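Local coordinates for protein uracil-DNA glycosylase (Epstein-Barr virus, PDB 6LYJ) that is a viral member of the uracil-DNA glycosylase superfamily, an alpha/beta protein built round a four-stranded parallel sheet with helices on both faces, at residues A[83-88]-A[184-189]; A[174-179]-A[198-203]; A[143-148]-A[249-254]; A[209-214]-A[233-238]; A[29-34]-A[74-79]. All blocks are in the same frame, centred on the assembly; numbering follows the deposited sequence.

Overall arrangement
This chain exemplifies a fold organised round a parallel sheet. Contact 1 joins its two middle strands, and contacts 3 and 4, centred about 9 and 11 Å from its centre, reach the two outer strands, 145-149 and 207-211. Trp253 of contact 3 meets Phe236 of contact 4, so the C-terminal segment and helix 235-245 share one side of the sheet. Contact 2, centred about 10 Å from contact 1, ties helix 167-181, on the other side, to the loop before strand 207-211. Contact 5 brings in helix 32-38, whose Trp34 touches Ile83, Val174 and Leu146. Contacts 4 and 5 lie farthest apart, about 26 Å between centres; a second protein chain packs on segment 209-214 of contact 4.

Contact 1 (A[83-88]-A[184-189]); sequences IKVVIL and ACVFML
Lys84 and Val86 are laced to Val186 and Met188 by three backbone hydrogen bonds of the parallel kind. Val86 supplies both of its peptide groups: its N donates to Val186 O at 2.7 Å, and its O receives Met188 N at 2.8 Å. Val186 N donates to Lys84 O at 2.9 Å. The strands then spread, and a single water donates to both Leu88 O and Met188 O.

Apolar contacts differ on the two faces. On one, Val86 CB rests 3.6 Å from Phe187 CD2, while Val86 CG2, anti to the carbonyl carbon, reaches both Phe187 CE2 and the sulfur of Cys185. Leu88 and Leu189 lie side by side here, and helix 167-181 covers Val86 and Leu88. On the other face Met188 is extended, which carries SD past Ile87 CG1 at 3.9 Å and brings CE to Val85 CG1 at 3.8 Å; Ala239 of helix 235-245 packs on this methionine.

Neighbouring strands running parallel, with 16° between their directions, and sandwiched by helices form the middle of the parallel sheet in the alpha/beta/alpha fold of the uracil-DNA glycosylase superfamily.

Contact 2 (A[174-179]-A[198-203]); sequences VISLLS and ASLINS
Ser179, near the end of helix 167-181, points at the loop that carries Ile201 and Asn202. Its CB lies 4.0 Å from both Ile201 CA and Leu200 O, close against the loop backbone. With chi1 at 178° the hydroxyl stands opposite the backbone N, and this swings OG out to Asn202. There OG accepts Asn202 N at 2.8 Å in an almost linear bond (173°), while Asn202 CB and Ile201 CG2 lie 3.5 and 3.9 Å from Ser179 OG.

One turn earlier, Ile175 CG2 touches both Leu200 CB and Ile201 CG1, on the side where Ile175 and Ile201 also reach strands of the central sheet. Ser176 OG borders Leu200 CD2, bonds to Asp172 O within its own helix, and is linked through a water to Leu200 O.

The chemistry is therefore graded: branched hydrocarbon packs on the side next to the sheet, and two serine hydroxyls, one directly and one through water, engage peptide groups of a segment that is leaving its 3-10 turn.

Contact 3 (A[143-148]-A[249-254]); sequences QGVLLL and GEIDWR
Gln143 uses its side-chain amide like a strand partner, gripping the backbone of Asp252 at both its N and its O. The residue follows helix 138-142 at a Schellman motif, with Gly144 as C-prime, just where the chain enters strand 145-149 at the edge of the central parallel sheet. Asp252 N donates to Gln143 OE1 at 2.8 Å, and Gln143 NE2 returns a bond to Asp252 O of the same length. The extended chain (chi2 179°) places the amide there, and the two bonds together fix its rotation. A water that also donates to Glu250 O gives OE1 a second donor, and NE2 has a weak further bond to Ala139 O.

Beneath this polar clasp the contact is apolar. Val145 CG2 lies 4.0 Å from Ile251 CG2 and 3.9 Å from Trp253 CZ3. Ile251 CG2 itself sits over the centre of the Trp253 ring, which Phe236 and Trp140 meet edge-to-face.

The carboxylate of Asp252 serves its own segment. OD1 accepts Arg254 N, an Asx turn, and, lying in the guanidinium plane, takes Arg254 NE on its syn lone pair; beside it, Arg254 NH2 closes the salt bridge on Asp252 OD2 at 2.8 Å.

Contact 4 (A[209-214]-A[233-238]); sequences LTSQHP and NNHFVL
An Asx turn leading into helix 235-245 meets the end of strand 207-211 where Asn233 touches Ser211. Asn233 works with both ends of its amide: OD1 accepts His235 N from above the carbonyl plane, and ND2 donates in the amide plane to Ser211 OG at 3.1 Å. Its chi1 of 67° sets CG between backbone N and carbonyl carbon, from where the amide reaches both partners. Ser211 OG in turn donates to Gln212 O, 2.9 Å away.

Strand 207-211 is an outer strand of the parallel sheet in this glycosylase fold, and it runs on into His213 and Pro214, the start of the family's HPSP sequence; another protein chain packs on Gln212 and His213.

The His235 imidazole is held on both faces. Leu209 CB stands over the ring centre, 3.4 Å from the centroid and 5° off the normal, and Asn233 ND2 lies over the opposite face, offset toward the rim. At the edge, NE2 gives Thr210 O a weak bond, and ND1 is hydrogen-bonded to Trp190 NE1. Farther out, Leu209 CD2 reaches Leu238 CD1 at 4.0 Å.

Contact 5 (A[29-34]-A[74-79]); sequences LLPDLW and WARFCD
Trp34 and Trp74 meet in a T-shaped (edge-to-face) stack that packs the start of helix 32-38 against the 3-10 turn at 74-75, beside the central sheet. Trp74 turns its edge to Trp34, with the six-membered rings 5.2 Å apart at their centroids and the planes at 78°. On the same face of Trp34, Ala75 CB makes a CH-pi contact 3.7 Å from the centroid of the five-membered ring, so both rings of the indole are met on that face. Pro31 extends this tight part: CD touches Ala75 CB, and CG lies 3.8 Å from Arg76 CG. Leu146 of strand 145-149 and Val174 of helix 167-181 also pack on Trp34.

The solvent side, with Leu33, Arg76 and Asp79, is looser, and two waters bridge the segments at its margins. One, in the plane of the Trp34 ring, accepts from NE1 at 2.7 Å and donates to Cys78 O. Arg76 gives NH2 to Asp69 O; the other water donates to Leu29 O and, in the guanidinium plane, accepts from Arg76 NH1 at 3.0 Å.

Contact 1 (A[83-88]-A[184-189])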
# COMPACT_ATOMS: atom_id res chain seq x y z
N ILE A 83 -17.69 4.33 -11.57
CA ILE A 83 -16.42 4.60 -10.89
C ILE A 83 -16.01 6.05 -11.15
O ILE A 83 -16.04 6.52 -12.29
CB ILE A 83 -15.34 3.61 -11.34
CG1 ILE A 83 -15.68 2.21 -10.81
CG2 ILE A 83 -13.96 4.07 -10.88
CD1 ILE A 83 -14.86 1.11 -11.41
N LYS A 84 -15.64 6.75 -10.08
CA LYS A 84 -15.24 8.15 -10.13
C LYS A 84 -13.82 8.40 -9.65
O LYS A 84 -13.22 9.40 -10.05
CB LYS A 84 -16.18 9.03 -9.29
CG LYS A 84 -17.62 9.05 -9.76
CD LYS A 84 -18.53 9.66 -8.69
CE LYS A 84 -19.98 9.67 -9.13
NZ LYS A 84 -20.88 10.25 -8.10
N VAL A 85 -13.29 7.55 -8.78
CA VAL A 85 -11.94 7.69 -8.24
C VAL A 85 -11.31 6.31 -8.20
O VAL A 85 -11.93 5.34 -7.76
CB VAL A 85 -11.94 8.33 -6.84
CG1 VAL A 85 -10.52 8.48 -6.32
CG2 VAL A 85 -12.64 9.68 -6.85
N VAL A 86 -10.06 6.22 -8.67
CA VAL A 86 -9.27 5.00 -8.61
C VAL A 86 -8.07 5.27 -7.71
O VAL A 86 -7.32 6.22 -7.95
CB VAL A 86 -8.83 4.52 -10.00
CG1 VAL A 86 -7.97 3.27 -9.87
CG2 VAL A 86 -10.04 4.23 -10.87
N ILE A 87 -7.91 4.45 -6.68
CA ILE A 87 -6.77 4.51 -5.78
C ILE A 87 -6.02 3.19 -5.92
O ILE A 87 -6.61 2.12 -5.74
CB ILE A 87 -7.20 4.74 -4.32
CG1 ILE A 87 -7.97 6.06 -4.20
CG2 ILE A 87 -6.00 4.74 -3.40
CD1 ILE A 87 -8.59 6.29 -2.85
N LEU A 88 -4.73 3.27 -6.23
CA LEU A 88 -3.91 2.08 -6.47
C LEU A 88 -3.08 1.72 -5.24
O LEU A 88 -2.38 2.57 -4.68
CB LEU A 88 -2.96 2.30 -7.66
CG LEU A 88 -3.59 2.49 -9.03
CD1 LEU A 88 -2.55 2.30 -10.12
CD2 LEU A 88 -4.76 1.52 -9.23
N ALA A 184 -14.95 10.51 -17.29
CA ALA A 184 -14.21 11.39 -16.39
C ALA A 184 -13.97 10.65 -15.08
O ALA A 184 -14.93 10.21 -14.44
CB ALA A 184 -14.98 12.69 -16.14
N CYS A 185 -12.71 10.56 -14.68
CA CYS A 185 -12.33 9.78 -13.51
C CYS A 185 -11.08 10.39 -12.89
O CYS A 185 -10.28 11.01 -13.58
CB CYS A 185 -12.10 8.31 -13.89
SG CYS A 185 -11.89 7.19 -12.50
N VAL A 186 -10.94 10.22 -11.57
CA VAL A 186 -9.75 10.63 -10.84
C VAL A 186 -8.91 9.39 -10.53
O VAL A 186 -9.45 8.35 -10.14
CB VAL A 186 -10.11 11.38 -9.54
CG1 VAL A 186 -8.84 11.81 -8.80
CG2 VAL A 186 -11.00 12.58 -9.83
N PHE A 187 -7.60 9.50 -10.72
CA PHE A 187 -6.64 8.44 -10.41
C PHE A 187 -5.62 8.98 -9.42
O PHE A 187 -4.94 9.97 -9.71
CB PHE A 187 -5.94 7.93 -11.68
CG PHE A 187 -6.87 7.27 -12.67
CD1 PHE A 187 -7.69 8.03 -13.49
CD2 PHE A 187 -6.91 5.89 -12.77
CE1 PHE A 187 -8.54 7.43 -14.39
CE2 PHE A 187 -7.77 5.28 -13.68
CZ PHE A 187 -8.58 6.05 -14.49
N MET A 188 -5.51 8.34 -8.26
CA MET A 188 -4.59 8.75 -7.21
C MET A 188 -3.44 7.75 -7.15
O MET A 188 -3.64 6.59 -6.75
CB MET A 188 -5.29 8.85 -5.85
CG MET A 188 -6.48 9.82 -5.81
SD MET A 188 -7.21 9.89 -4.17
CE MET A 188 -8.52 11.09 -4.40
N LEU A 189 -2.25 8.19 -7.55
CA LEU A 189 -1.06 7.35 -7.63
C LEU A 189 -0.05 7.82 -6.59
O LEU A 189 0.57 8.88 -6.75
CB LEU A 189 -0.47 7.40 -9.04
CG LEU A 189 -1.49 7.21 -10.17
CD1 LEU A 189 -0.84 7.27 -11.54
CD2 LEU A 189 -2.21 5.89 -9.99
O HOH W 1 -1.90 5.17 -5.17

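Contact 2 (A[174-179]-A[198-203])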
# COMPACT_ATOMS: atom_id res chain seq x y z
N VAL A 174 -7.03 -3.55 -16.57
CA VAL A 174 -8.16 -2.91 -15.90
C VAL A 174 -7.98 -1.39 -15.86
O VAL A 174 -8.92 -0.64 -16.13
CB VAL A 174 -8.35 -3.49 -14.49
CG1 VAL A 174 -9.31 -2.63 -13.69
CG2 VAL A 174 -8.86 -4.92 -14.57
N ILE A 175 -6.79 -0.93 -15.49
CA ILE A 175 -6.53 0.51 -15.44
C ILE A 175 -6.71 1.13 -16.82
O ILE A 175 -7.35 2.18 -16.98
CB ILE A 175 -5.12 0.78 -14.88
CG1 ILE A 175 -5.04 0.34 -13.41
CG2 ILE A 175 -4.74 2.26 -15.03
CD1 ILE A 175 -3.62 0.26 -12.86
N SER A 176 -6.14 0.48 -17.84
CA SER A 176 -6.25 0.99 -19.21
C SER A 176 -7.71 1.10 -19.63
O SER A 176 -8.13 2.10 -20.22
CB SER A 176 -5.49 0.07 -20.17
OG SER A 176 -4.09 0.12 -19.92
N LEU A 177 -8.50 0.08 -19.31
CA LEU A 177 -9.90 0.07 -19.72
C LEU A 177 -10.71 1.09 -18.93
O LEU A 177 -11.64 1.70 -19.48
CB LEU A 177 -10.49 -1.33 -19.58
CG LEU A 177 -10.55 -2.08 -20.92
CD1 LEU A 177 -9.20 -2.06 -21.62
CD2 LEU A 177 -11.01 -3.50 -20.71
N LEU A 178 -10.39 1.30 -17.66
CA LEU A 178 -11.06 2.36 -16.90
C LEU A 178 -10.79 3.71 -17.55
O LEU A 178 -11.71 4.52 -17.73
CB LEU A 178 -10.59 2.35 -15.45
CG LEU A 178 -11.06 1.19 -14.57
CD1 LEU A 178 -10.21 1.12 -13.32
CD2 LEU A 178 -12.54 1.35 -14.21
N SER A 179 -9.53 3.97 -17.91
CA SER A 179 -9.19 5.22 -18.58
C SER A 179 -9.94 5.37 -19.91
O SER A 179 -10.46 6.44 -20.22
CB SER A 179 -7.68 5.29 -18.82
OG SER A 179 -7.32 6.47 -19.51
N ALA A 198 0.94 5.71 -14.40
CA ALA A 198 0.40 6.93 -14.99
C ALA A 198 0.36 6.87 -16.51
O ALA A 198 -0.57 7.38 -17.14
CB ALA A 198 1.23 8.14 -14.53
N SER A 199 1.36 6.23 -17.12
CA SER A 199 1.43 6.14 -18.57
C SER A 199 0.31 5.30 -19.17
O SER A 199 0.14 5.30 -20.39
CB SER A 199 2.79 5.58 -18.99
OG SER A 199 2.97 4.27 -18.48
N LEU A 200 -0.45 4.57 -18.34
CA LEU A 200 -1.62 3.85 -18.81
C LEU A 200 -2.86 4.74 -18.91
O LEU A 200 -3.84 4.32 -19.53
CB LEU A 200 -1.93 2.68 -17.86
CG LEU A 200 -0.87 1.59 -17.70
CD1 LEU A 200 -1.30 0.58 -16.64
CD2 LEU A 200 -0.62 0.90 -19.03
N ILE A 201 -2.84 5.93 -18.33
CA ILE A 201 -4.04 6.74 -18.13
C ILE A 201 -4.00 7.94 -19.07
O ILE A 201 -2.96 8.59 -19.24
CB ILE A 201 -4.16 7.20 -16.67
CG1 ILE A 201 -4.14 6.00 -15.72
CG2 ILE A 201 -5.43 8.03 -16.48
CD1 ILE A 201 -3.75 6.35 -14.30
N ASN A 202 -5.14 8.23 -19.69
CA ASN A 202 -5.30 9.39 -20.57
C ASN A 202 -5.47 10.62 -19.69
O ASN A 202 -6.58 10.92 -19.23
CB ASN A 202 -6.48 9.18 -21.51
CG ASN A 202 -6.64 10.31 -22.52
OD1 ASN A 202 -6.12 11.41 -22.34
ND2 ASN A 202 -7.38 10.03 -23.59
N SER A 203 -4.38 11.35 -19.46
CA SER A 203 -4.42 12.49 -18.55
C SER A 203 -5.06 13.73 -19.15
O SER A 203 -5.11 14.77 -18.48
CB SER A 203 -3.00 12.83 -18.07
OG SER A 203 -2.14 13.12 -19.16
O HOH W 2 -3.65 2.39 -21.47

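Contact 3 (A[143-148]-A[249-254])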
# COMPACT_ATOMS: atom_id res chain seq x y z
N GLN A 143 -19.46 4.33 -3.04
CA GLN A 143 -19.68 5.60 -3.73
C GLN A 143 -18.91 5.72 -5.03
O GLN A 143 -18.86 6.81 -5.62
CB GLN A 143 -19.33 6.78 -2.82
CG GLN A 143 -20.21 6.92 -1.60
CD GLN A 143 -19.79 8.08 -0.73
OE1 GLN A 143 -19.96 9.24 -1.11
NE2 GLN A 143 -19.23 7.79 0.44
N GLY A 144 -18.29 4.64 -5.50
CA GLY A 144 -17.53 4.68 -6.74
C GLY A 144 -16.04 4.93 -6.60
O GLY A 144 -15.40 5.32 -7.58
N VAL A 145 -15.46 4.71 -5.43
CA VAL A 145 -14.01 4.73 -5.28
C VAL A 145 -13.51 3.30 -5.46
O VAL A 145 -13.84 2.41 -4.67
CB VAL A 145 -13.58 5.30 -3.92
CG1 VAL A 145 -12.06 5.27 -3.79
CG2 VAL A 145 -14.11 6.72 -3.73
N LEU A 146 -12.72 3.08 -6.51
CA LEU A 146 -12.16 1.76 -6.78
C LEU A 146 -10.81 1.65 -6.07
O LEU A 146 -9.87 2.38 -6.39
CB LEU A 146 -12.00 1.52 -8.28
CG LEU A 146 -11.75 0.06 -8.66
CD1 LEU A 146 -13.04 -0.73 -8.47
CD2 LEU A 146 -11.24 -0.08 -10.09
N LEU A 147 -10.74 0.74 -5.10
CA LEU A 147 -9.55 0.53 -4.28
C LEU A 147 -8.82 -0.70 -4.83
O LEU A 147 -9.03 -1.82 -4.37
CB LEU A 147 -9.94 0.36 -2.82
CG LEU A 147 -10.62 1.59 -2.20
CD1 LEU A 147 -11.47 1.19 -1.00
CD2 LEU A 147 -9.58 2.62 -1.80
N LEU A 148 -7.97 -0.47 -5.82
CA LEU A 148 -7.41 -1.53 -6.65
C LEU A 148 -5.94 -1.76 -6.31
O LEU A 148 -5.09 -0.90 -6.58
CB LEU A 148 -7.57 -1.18 -8.13
CG LEU A 148 -6.96 -2.18 -9.11
CD1 LEU A 148 -7.62 -3.54 -8.96
CD2 LEU A 148 -7.08 -1.66 -10.54
N GLY A 249 -21.55 13.48 -8.91
CA GLY A 249 -21.71 13.60 -7.47
C GLY A 249 -20.38 13.43 -6.76
O GLY A 249 -19.60 12.53 -7.05
N GLU A 250 -20.13 14.32 -5.79
CA GLU A 250 -18.89 14.25 -5.03
C GLU A 250 -18.90 13.08 -4.05
O GLU A 250 -19.95 12.57 -3.66
CB GLU A 250 -18.65 15.56 -4.27
CG GLU A 250 -18.65 16.80 -5.14
CD GLU A 250 -18.37 18.07 -4.35
OE1 GLU A 250 -17.53 18.04 -3.43
OE2 GLU A 250 -18.98 19.11 -4.67
N ILE A 251 -17.71 12.68 -3.64
CA ILE A 251 -17.55 11.62 -2.66
C ILE A 251 -17.71 12.22 -1.27
O ILE A 251 -17.14 13.27 -0.96
CB ILE A 251 -16.18 10.93 -2.80
CG1 ILE A 251 -15.89 10.54 -4.26
CG2 ILE A 251 -16.09 9.72 -1.88
CD1 ILE A 251 -16.88 9.56 -4.85
N ASP A 252 -18.49 11.55 -0.42
CA ASP A 252 -18.49 11.84 1.01
C ASP A 252 -17.43 10.93 1.63
O ASP A 252 -17.63 9.72 1.76
CB ASP A 252 -19.88 11.60 1.61
CG ASP A 252 -19.95 11.95 3.09
OD1 ASP A 252 -18.90 12.24 3.71
OD2 ASP A 252 -21.07 11.93 3.65
N TRP A 253 -16.28 11.52 1.95
CA TRP A 253 -15.13 10.76 2.44
C TRP A 253 -15.27 10.32 3.89
O TRP A 253 -14.38 9.63 4.40
CB TRP A 253 -13.85 11.58 2.27
CG TRP A 253 -13.54 11.90 0.84
CD1 TRP A 253 -13.72 13.10 0.20
CD2 TRP A 253 -13.02 11.00 -0.15
NE1 TRP A 253 -13.34 13.01 -1.11
CE2 TRP A 253 -12.90 11.73 -1.35
CE3 TRP A 253 -12.63 9.66 -0.14
CZ2 TRP A 253 -12.41 11.16 -2.53
CZ3 TRP A 253 -12.15 9.09 -1.31
CH2 TRP A 253 -12.04 9.84 -2.49
N ARG A 254 -16.35 10.70 4.58
CA ARG A 254 -16.43 10.47 6.02
C ARG A 254 -16.62 8.99 6.32
O ARG A 254 -17.28 8.26 5.57
CB ARG A 254 -17.56 11.29 6.63
CG ARG A 254 -17.28 12.78 6.66
CD ARG A 254 -18.47 13.57 7.18
NE ARG A 254 -19.66 13.32 6.37
CZ ARG A 254 -20.90 13.63 6.74
NH1 ARG A 254 -21.12 14.22 7.91
NH2 ARG A 254 -21.92 13.37 5.93
O HOH W 3 -21.02 10.06 -3.49

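Contact 4 (A[209-214]-A[233-238])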
# COMPACT_ATOMS: atom_id res chain seq x y z
N LEU A 209 -3.60 12.39 -10.13
CA LEU A 209 -2.99 12.99 -8.95
C LEU A 209 -1.86 12.10 -8.46
O LEU A 209 -2.05 10.90 -8.25
CB LEU A 209 -4.03 13.19 -7.84
CG LEU A 209 -5.26 14.02 -8.21
CD1 LEU A 209 -6.31 13.95 -7.12
CD2 LEU A 209 -4.85 15.47 -8.45
N THR A 210 -0.68 12.69 -8.27
CA THR A 210 0.49 11.95 -7.83
C THR A 210 1.10 12.62 -6.61
O THR A 210 0.98 13.84 -6.42
CB THR A 210 1.56 11.86 -8.93
OG1 THR A 210 2.06 13.17 -9.22
CG2 THR A 210 0.98 11.26 -10.21
N SER A 211 1.74 11.81 -5.78
CA SER A 211 2.49 12.30 -4.62
C SER A 211 3.34 11.15 -4.11
O SER A 211 3.27 10.02 -4.61
CB SER A 211 1.56 12.83 -3.53
OG SER A 211 0.96 11.77 -2.80
N GLN A 212 4.14 11.44 -3.09
CA GLN A 212 4.84 10.38 -2.37
C GLN A 212 3.84 9.47 -1.67
O GLN A 212 2.67 9.81 -1.47
CB GLN A 212 5.81 10.97 -1.36
CG GLN A 212 7.08 11.51 -1.99
CD GLN A 212 8.09 11.95 -0.95
OE1 GLN A 212 7.72 12.37 0.14
NE2 GLN A 212 9.36 11.85 -1.29
N HIS A 213 4.32 8.30 -1.27
CA HIS A 213 3.49 7.30 -0.64
C HIS A 213 3.07 7.77 0.75
O HIS A 213 3.81 8.49 1.42
CB HIS A 213 4.26 5.99 -0.54
CG HIS A 213 3.40 4.78 -0.33
ND1 HIS A 213 2.98 4.38 0.91
CD2 HIS A 213 2.88 3.89 -1.21
CE1 HIS A 213 2.24 3.29 0.80
NE2 HIS A 213 2.17 2.97 -0.49
N PRO A 214 1.86 7.40 1.20
CA PRO A 214 1.44 7.78 2.56
C PRO A 214 2.15 7.04 3.68
O PRO A 214 1.92 7.36 4.85
CB PRO A 214 -0.06 7.44 2.55
CG PRO A 214 -0.17 6.32 1.56
CD PRO A 214 0.79 6.71 0.47
N ASN A 233 -0.97 16.84 0.10
CA ASN A 233 -1.14 16.70 -1.34
C ASN A 233 -2.52 17.17 -1.81
O ASN A 233 -2.69 17.42 -3.01
CB ASN A 233 -0.88 15.25 -1.78
CG ASN A 233 -1.90 14.25 -1.25
OD1 ASN A 233 -2.97 14.61 -0.76
ND2 ASN A 233 -1.58 12.97 -1.38
N ASN A 234 -3.49 17.28 -0.90
CA ASN A 234 -4.81 17.85 -1.20
C ASN A 234 -5.59 17.00 -2.20
O ASN A 234 -6.53 17.50 -2.83
CB ASN A 234 -4.68 19.30 -1.70
CG ASN A 234 -5.82 20.18 -1.25
OD1 ASN A 234 -6.34 20.03 -0.14
ND2 ASN A 234 -6.22 21.12 -2.11
N HIS A 235 -5.26 15.71 -2.32
CA HIS A 235 -5.80 14.91 -3.42
C HIS A 235 -7.31 14.69 -3.29
O HIS A 235 -8.00 14.61 -4.32
CB HIS A 235 -5.09 13.55 -3.47
CG HIS A 235 -3.76 13.58 -4.15
ND1 HIS A 235 -3.04 12.44 -4.41
CD2 HIS A 235 -3.02 14.61 -4.62
CE1 HIS A 235 -1.91 12.76 -5.02
NE2 HIS A 235 -1.87 14.07 -5.15
N PHE A 236 -7.84 14.59 -2.08
CA PHE A 236 -9.27 14.32 -1.93
C PHE A 236 -10.11 15.56 -2.23
O PHE A 236 -11.18 15.45 -2.85
CB PHE A 236 -9.54 13.78 -0.52
CG PHE A 236 -8.80 12.51 -0.22
CD1 PHE A 236 -9.30 11.28 -0.63
CD2 PHE A 236 -7.58 12.54 0.44
CE1 PHE A 236 -8.61 10.11 -0.37
CE2 PHE A 236 -6.88 11.37 0.71
CZ PHE A 236 -7.40 10.16 0.30
N VAL A 237 -9.58 16.73 -1.88
CA VAL A 237 -10.23 17.98 -2.26
C VAL A 237 -10.18 18.16 -3.78
O VAL A 237 -11.18 18.50 -4.41
CB VAL A 237 -9.59 19.17 -1.52
CG1 VAL A 237 -10.14 20.49 -2.04
CG2 VAL A 237 -9.79 19.03 -0.02
N LEU A 238 -8.99 18.00 -4.37
CA LEU A 238 -8.86 18.16 -5.81
C LEU A 238 -9.76 17.18 -6.55
O LEU A 238 -10.36 17.52 -7.58
CB LEU A 238 -7.40 17.98 -6.23
CG LEU A 238 -6.43 19.04 -5.70
CD1 LEU A 238 -4.99 18.63 -6.00
CD2 LEU A 238 -6.75 20.41 -6.28

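Contact 5 (A[29-34]-A[74-79])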
# COMPACT_ATOMS: atom_id res chain seq x y z
N LEU A 29 -14.31 -15.13 -11.60
CA LEU A 29 -14.42 -14.55 -10.26
C LEU A 29 -14.95 -13.12 -10.26
O LEU A 29 -15.26 -12.57 -9.20
CB LEU A 29 -13.07 -14.59 -9.54
CG LEU A 29 -12.46 -15.98 -9.33
CD1 LEU A 29 -11.06 -15.84 -8.75
CD2 LEU A 29 -13.35 -16.82 -8.42
N LEU A 30 -15.04 -12.50 -11.42
CA LEU A 30 -15.51 -11.13 -11.54
C LEU A 30 -17.03 -11.08 -11.63
O LEU A 30 -17.66 -12.00 -12.17
CB LEU A 30 -14.91 -10.47 -12.77
CG LEU A 30 -13.43 -10.07 -12.68
CD1 LEU A 30 -12.92 -9.71 -14.06
CD2 LEU A 30 -13.24 -8.90 -11.73
N PRO A 31 -17.65 -10.01 -11.13
CA PRO A 31 -19.09 -9.84 -11.31
C PRO A 31 -19.43 -9.64 -12.78
O PRO A 31 -18.61 -9.20 -13.59
CB PRO A 31 -19.41 -8.58 -10.50
CG PRO A 31 -18.20 -8.32 -9.66
CD PRO A 31 -17.05 -8.87 -10.42
N ASP A 32 -20.68 -9.98 -13.11
CA ASP A 32 -21.12 -9.91 -14.50
C ASP A 32 -20.98 -8.51 -15.07
O ASP A 32 -20.67 -8.34 -16.26
CB ASP A 32 -22.57 -10.39 -14.61
CG ASP A 32 -22.73 -11.86 -14.28
OD1 ASP A 32 -21.85 -12.66 -14.66
OD2 ASP A 32 -23.75 -12.22 -13.65
N LEU A 33 -21.23 -7.48 -14.26
CA LEU A 33 -21.08 -6.11 -14.75
C LEU A 33 -19.64 -5.83 -15.16
O LEU A 33 -19.39 -5.13 -16.15
CB LEU A 33 -21.54 -5.12 -13.69
CG LEU A 33 -23.06 -4.94 -13.58
CD1 LEU A 33 -23.39 -4.18 -12.32
CD2 LEU A 33 -23.61 -4.23 -14.81
N TRP A 34 -18.67 -6.39 -14.43
CA TRP A 34 -17.27 -6.21 -14.80
C TRP A 34 -16.92 -6.98 -16.05
O TRP A 34 -16.12 -6.51 -16.87
CB TRP A 34 -16.35 -6.58 -13.63
CG TRP A 34 -16.06 -5.39 -12.77
CD1 TRP A 34 -16.80 -4.94 -11.72
CD2 TRP A 34 -14.97 -4.48 -12.93
NE1 TRP A 34 -16.22 -3.81 -11.19
CE2 TRP A 34 -15.10 -3.50 -11.92
CE3 TRP A 34 -13.90 -4.39 -13.82
CZ2 TRP A 34 -14.19 -2.46 -11.77
CZ3 TRP A 34 -13.00 -3.35 -13.68
CH2 TRP A 34 -13.14 -2.40 -12.66
N TRP A 74 -13.03 -5.88 -4.39
CA TRP A 74 -12.90 -4.52 -4.89
C TRP A 74 -13.81 -4.22 -6.07
O TRP A 74 -14.04 -3.05 -6.39
CB TRP A 74 -11.45 -4.24 -5.29
CG TRP A 74 -10.94 -5.23 -6.29
CD1 TRP A 74 -10.31 -6.42 -6.02
CD2 TRP A 74 -11.04 -5.15 -7.71
NE1 TRP A 74 -9.99 -7.06 -7.19
CE2 TRP A 74 -10.43 -6.31 -8.25
CE3 TRP A 74 -11.57 -4.20 -8.59
CZ2 TRP A 74 -10.35 -6.55 -9.62
CZ3 TRP A 74 -11.48 -4.44 -9.96
CH2 TRP A 74 -10.88 -5.60 -10.45
N ALA A 75 -14.31 -5.25 -6.75
CA ALA A 75 -15.14 -5.06 -7.93
C ALA A 75 -16.63 -5.15 -7.64
O ALA A 75 -17.43 -4.96 -8.56
CB ALA A 75 -14.76 -6.09 -9.00
N ARG A 76 -17.03 -5.43 -6.40
CA ARG A 76 -18.42 -5.75 -6.10
C ARG A 76 -19.20 -4.63 -5.41
O ARG A 76 -20.35 -4.85 -5.03
CB ARG A 76 -18.50 -7.02 -5.25
CG ARG A 76 -17.93 -8.27 -5.92
CD ARG A 76 -18.38 -9.54 -5.21
NE ARG A 76 -17.75 -9.73 -3.91
CZ ARG A 76 -16.72 -10.53 -3.69
NH1 ARG A 76 -16.19 -11.22 -4.69
NH2 ARG A 76 -16.21 -10.64 -2.47
N PHE A 77 -18.62 -3.44 -5.25
CA PHE A 77 -19.30 -2.41 -4.47
C PHE A 77 -20.03 -1.37 -5.30
O PHE A 77 -20.83 -0.60 -4.75
CB PHE A 77 -18.30 -1.67 -3.56
CG PHE A 77 -17.84 -2.47 -2.37
CD1 PHE A 77 -16.81 -3.39 -2.49
CD2 PHE A 77 -18.43 -2.28 -1.13
CE1 PHE A 77 -16.39 -4.12 -1.39
CE2 PHE A 77 -18.01 -3.01 -0.02
CZ PHE A 77 -16.99 -3.93 -0.16
N CYS A 78 -19.81 -1.34 -6.62
CA CYS A 78 -20.53 -0.40 -7.47
C CYS A 78 -20.42 -0.88 -8.90
O CYS A 78 -19.57 -1.71 -9.23
CB CYS A 78 -19.99 1.03 -7.34
SG CYS A 78 -18.36 1.28 -8.09
N ASP A 79 -21.28 -0.33 -9.75
CA ASP A 79 -21.17 -0.63 -11.16
C ASP A 79 -19.89 0.01 -11.70
O ASP A 79 -19.56 1.14 -11.31
CB ASP A 79 -22.38 -0.08 -11.93
CG ASP A 79 -23.69 -0.67 -11.45
OD1 ASP A 79 -23.66 -1.60 -10.62
OD2 ASP A 79 -24.75 -0.20 -11.92
O HOH W 4 -16.95 -11.25 -7.60
O HOH W 5 -16.89 -1.70 -9.56